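Local atomic coordinates of R.Ecl18kI (Enterobacter cloacae, PDB entry 2GB7), a protein that cleaves double-stranded DNA at the sequence 5'-CCNGG-3' as a type II restriction endonuclease, cutting before the first cytosine and flipping nucleotides at its site. Residues S254-E257 with L258-W262. The protein carries 1 engineered substitution. Residues are numbered along the deposited sequence; the frame is centred on the assembly and turned at random.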
ATOM      1  N   SER F 254      14.504 -24.955  -8.932  1.00 10.14           N
ATOM      2  CA  SER F 254      13.385 -25.704  -8.343  1.00 12.23           C
ATOM      3  C   SER F 254      12.229 -25.829  -9.340  1.00 12.77           C
ATOM      4  O   SER F 254      11.646 -26.905  -9.491  1.00 13.21           O
ATOM      5  CB  SER F 254      12.932 -25.002  -7.059  1.00 12.41           C
ATOM      6  OG  SER F 254      13.972 -25.124  -6.096  1.00 15.04           O
ATOM      7  N   ALA F 255      11.938 -24.753 -10.073  1.00 11.00           N
ATOM      8  CA  ALA F 255      10.829 -24.793 -11.031  1.00 11.67           C
ATOM      9  C   ALA F 255      11.118 -25.774 -12.136  1.00 12.82           C
ATOM     10  O   ALA F 255      10.242 -26.526 -12.558  1.00 13.88           O
ATOM     11  CB  ALA F 255      10.558 -23.394 -11.627  1.00 12.73           C
ATOM     12  N   MET F 256      12.369 -25.794 -12.577  1.00 11.63           N
ATOM     13  CA  MET F 256      12.764 -26.644 -13.682  1.00 13.84           C
ATOM     14  C   MET F 256      12.672 -28.089 -13.231  1.00 13.79           C
ATOM     15  O   MET F 256      12.142 -28.938 -13.959  1.00 13.71           O
ATOM     16  CB  MET F 256      14.183 -26.317 -14.118  1.00 14.16           C
ATOM     17  CG  MET F 256      14.615 -27.075 -15.355  1.00 17.70           C
ATOM     18  SD  MET F 256      13.571 -26.802 -16.801  1.00 24.74           S
ATOM     19  CE  MET F 256      14.092 -28.177 -17.844  1.00 25.42           C
ATOM     20  N   GLU F 257      13.118 -28.355 -12.008  1.00 13.92           N
ATOM     21  CA  GLU F 257      13.064 -29.739 -11.500  1.00 15.58           C
ATOM     22  C   GLU F 257      11.632 -30.225 -11.374  1.00 15.95           C
ATOM     23  O   GLU F 257      11.352 -31.367 -11.746  1.00 16.58           O
ATOM     24  CB  GLU F 257      13.794 -29.890 -10.168  1.00 15.84           C
ATOM     25  CG  GLU F 257      15.273 -29.648 -10.281  1.00 17.76           C
ATOM     26  CD  GLU F 257      15.955 -29.405  -8.939  1.00 22.38           C
ATOM     27  OE1 GLU F 257      15.256 -29.164  -7.917  1.00 28.04           O
ATOM     28  OE2 GLU F 257      17.202 -29.447  -8.921  1.00 25.61           O
ATOM     29  N   LEU F 258      10.733 -29.369 -10.874  1.00 15.84           N
ATOM     30  CA  LEU F 258       9.317 -29.758 -10.741  1.00 17.24           C
ATOM     31  C   LEU F 258       8.658 -29.885 -12.103  1.00 17.86           C
ATOM     32  O   LEU F 258       7.854 -30.783 -12.315  1.00 18.05           O
ATOM     33  CB  LEU F 258       8.523 -28.764  -9.882  1.00 17.00           C
ATOM     34  CG  LEU F 258       8.789 -28.796  -8.385  1.00 18.78           C
ATOM     35  CD1 LEU F 258       8.195 -27.560  -7.715  1.00 18.95           C
ATOM     36  CD2 LEU F 258       8.271 -30.080  -7.718  1.00 19.91           C
ATOM     37  N   SER F 259       9.024 -29.007 -13.034  1.00 17.66           N
ATOM     38  CA  SER F 259       8.459 -29.019 -14.378  1.00 19.23           C
ATOM     39  C   SER F 259       8.701 -30.337 -15.116  1.00 20.21           C
ATOM     40  O   SER F 259       7.849 -30.787 -15.884  1.00 21.28           O
ATOM     41  CB  SER F 259       9.007 -27.849 -15.198  1.00 19.32           C
ATOM     42  OG  SER F 259      10.281 -28.158 -15.726  1.00 22.42           O
ATOM     43  N   ARG F 260       9.853 -30.957 -14.868  1.00 20.33           N
ATOM     44  CA  ARG F 260      10.167 -32.248 -15.502  1.00 21.02           C
ATOM     45  C   ARG F 260       9.169 -33.337 -15.135  1.00 20.80           C
ATOM     46  O   ARG F 260       9.005 -34.301 -15.887  1.00 21.31           O
ATOM     47  CB  ARG F 260      11.571 -32.729 -15.147  1.00 21.49           C
ATOM     48  CG  ARG F 260      12.681 -31.815 -15.585  1.00 24.56           C
ATOM     49  CD  ARG F 260      13.998 -32.516 -15.322  1.00 29.84           C
ATOM     50  NE  ARG F 260      14.879 -31.706 -14.490  1.00 34.84           N
ATOM     51  CZ  ARG F 260      15.754 -30.814 -14.949  1.00 35.83           C
ATOM     52  NH1 ARG F 260      15.886 -30.592 -16.255  1.00 36.47           N
ATOM     53  NH2 ARG F 260      16.504 -30.141 -14.088  1.00 37.58           N
ATOM     54  N   LYS F 261       8.531 -33.199 -13.978  1.00 20.12           N
ATOM     55  CA  LYS F 261       7.516 -34.150 -13.539  1.00 20.81           C
ATOM     56  C   LYS F 261       6.223 -34.035 -14.361  1.00 20.70           C
ATOM     57  O   LYS F 261       5.364 -34.925 -14.338  1.00 21.51           O
ATOM     58  CB  LYS F 261       7.243 -33.989 -12.045  1.00 21.33           C
ATOM     59  CG  LYS F 261       8.481 -34.091 -11.177  1.00 22.05           C
ATOM     60  CD  LYS F 261       8.132 -33.734  -9.753  1.00 24.71           C
ATOM     61  CE  LYS F 261       9.371 -33.558  -8.887  1.00 26.80           C
ATOM     62  NZ  LYS F 261      10.034 -34.844  -8.581  1.00 29.04           N
ATOM     63  N   TRP F 262       6.113 -32.962 -15.126  1.00 20.39           N
ATOM     64  CA  TRP F 262       4.933 -32.695 -15.924  1.00 20.71           C
ATOM     65  C   TRP F 262       5.174 -32.955 -17.407  1.00 22.53           C
ATOM     66  O   TRP F 262       4.264 -32.793 -18.228  1.00 22.16           O
ATOM     67  CB  TRP F 262       4.512 -31.248 -15.702  1.00 19.99           C
ATOM     68  CG  TRP F 262       4.078 -31.038 -14.300  1.00 18.02           C
ATOM     69  CD1 TRP F 262       4.809 -30.500 -13.286  1.00 16.45           C
ATOM     70  CD2 TRP F 262       2.819 -31.411 -13.743  1.00 16.56           C
ATOM     71  NE1 TRP F 262       4.061 -30.494 -12.113  1.00 16.07           N
ATOM     72  CE2 TRP F 262       2.835 -31.035 -12.375  1.00 15.40           C
ATOM     73  CE3 TRP F 262       1.664 -32.000 -14.276  1.00 16.50           C
ATOM     74  CZ2 TRP F 262       1.740 -31.244 -11.522  1.00 16.36           C
ATOM     75  CZ3 TRP F 262       0.579 -32.214 -13.437  1.00 15.64           C
ATOM     76  CH2 TRP F 262       0.625 -31.839 -12.069  1.00 16.20           C
TER
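Ser254 O accepts the backbone N-H of Leu258, N to O 3.0 Å, the i to i+4 bond of an alpha-helix, and the leucine's CG lies 3.6 Å from the same oxygen. One residue on, Ala255 O accepts the N-H of Ser259, N to O 2.8 Å. The methyl of Ala255 and the side chain of Leu258 both meet Met177 of strand 177-181, so helix 248-259, which follows strand 245-247, packs here against the mixed sheet of the PD-(D/E)XK nuclease fold, about 19 Å (nearest atom) from the bound DNA. Met256 O serves two donors that arrive from the same face of its carbonyl plane: Arg260 N, and Ser259 OG at 2.7 Å. Serine hydroxyls in helices commonly bond back to a carbonyl of the preceding turn, here i-3; chi1 of 82° allows it by setting OG between its own N and carbonyl carbon, and the bond gives this buried serine's OG an acceptor. The Met256 side chain crosses Arg260 at about a right angle, CG lying over one face of the guanidinium and CE 3.4 Å from NH1. Glu257 offers that group mainly aliphatic contact, CG to NH2 4.0 Å, while its OE2 bonds to Gln253 and stays 5.3 Å from Arg260 NH2.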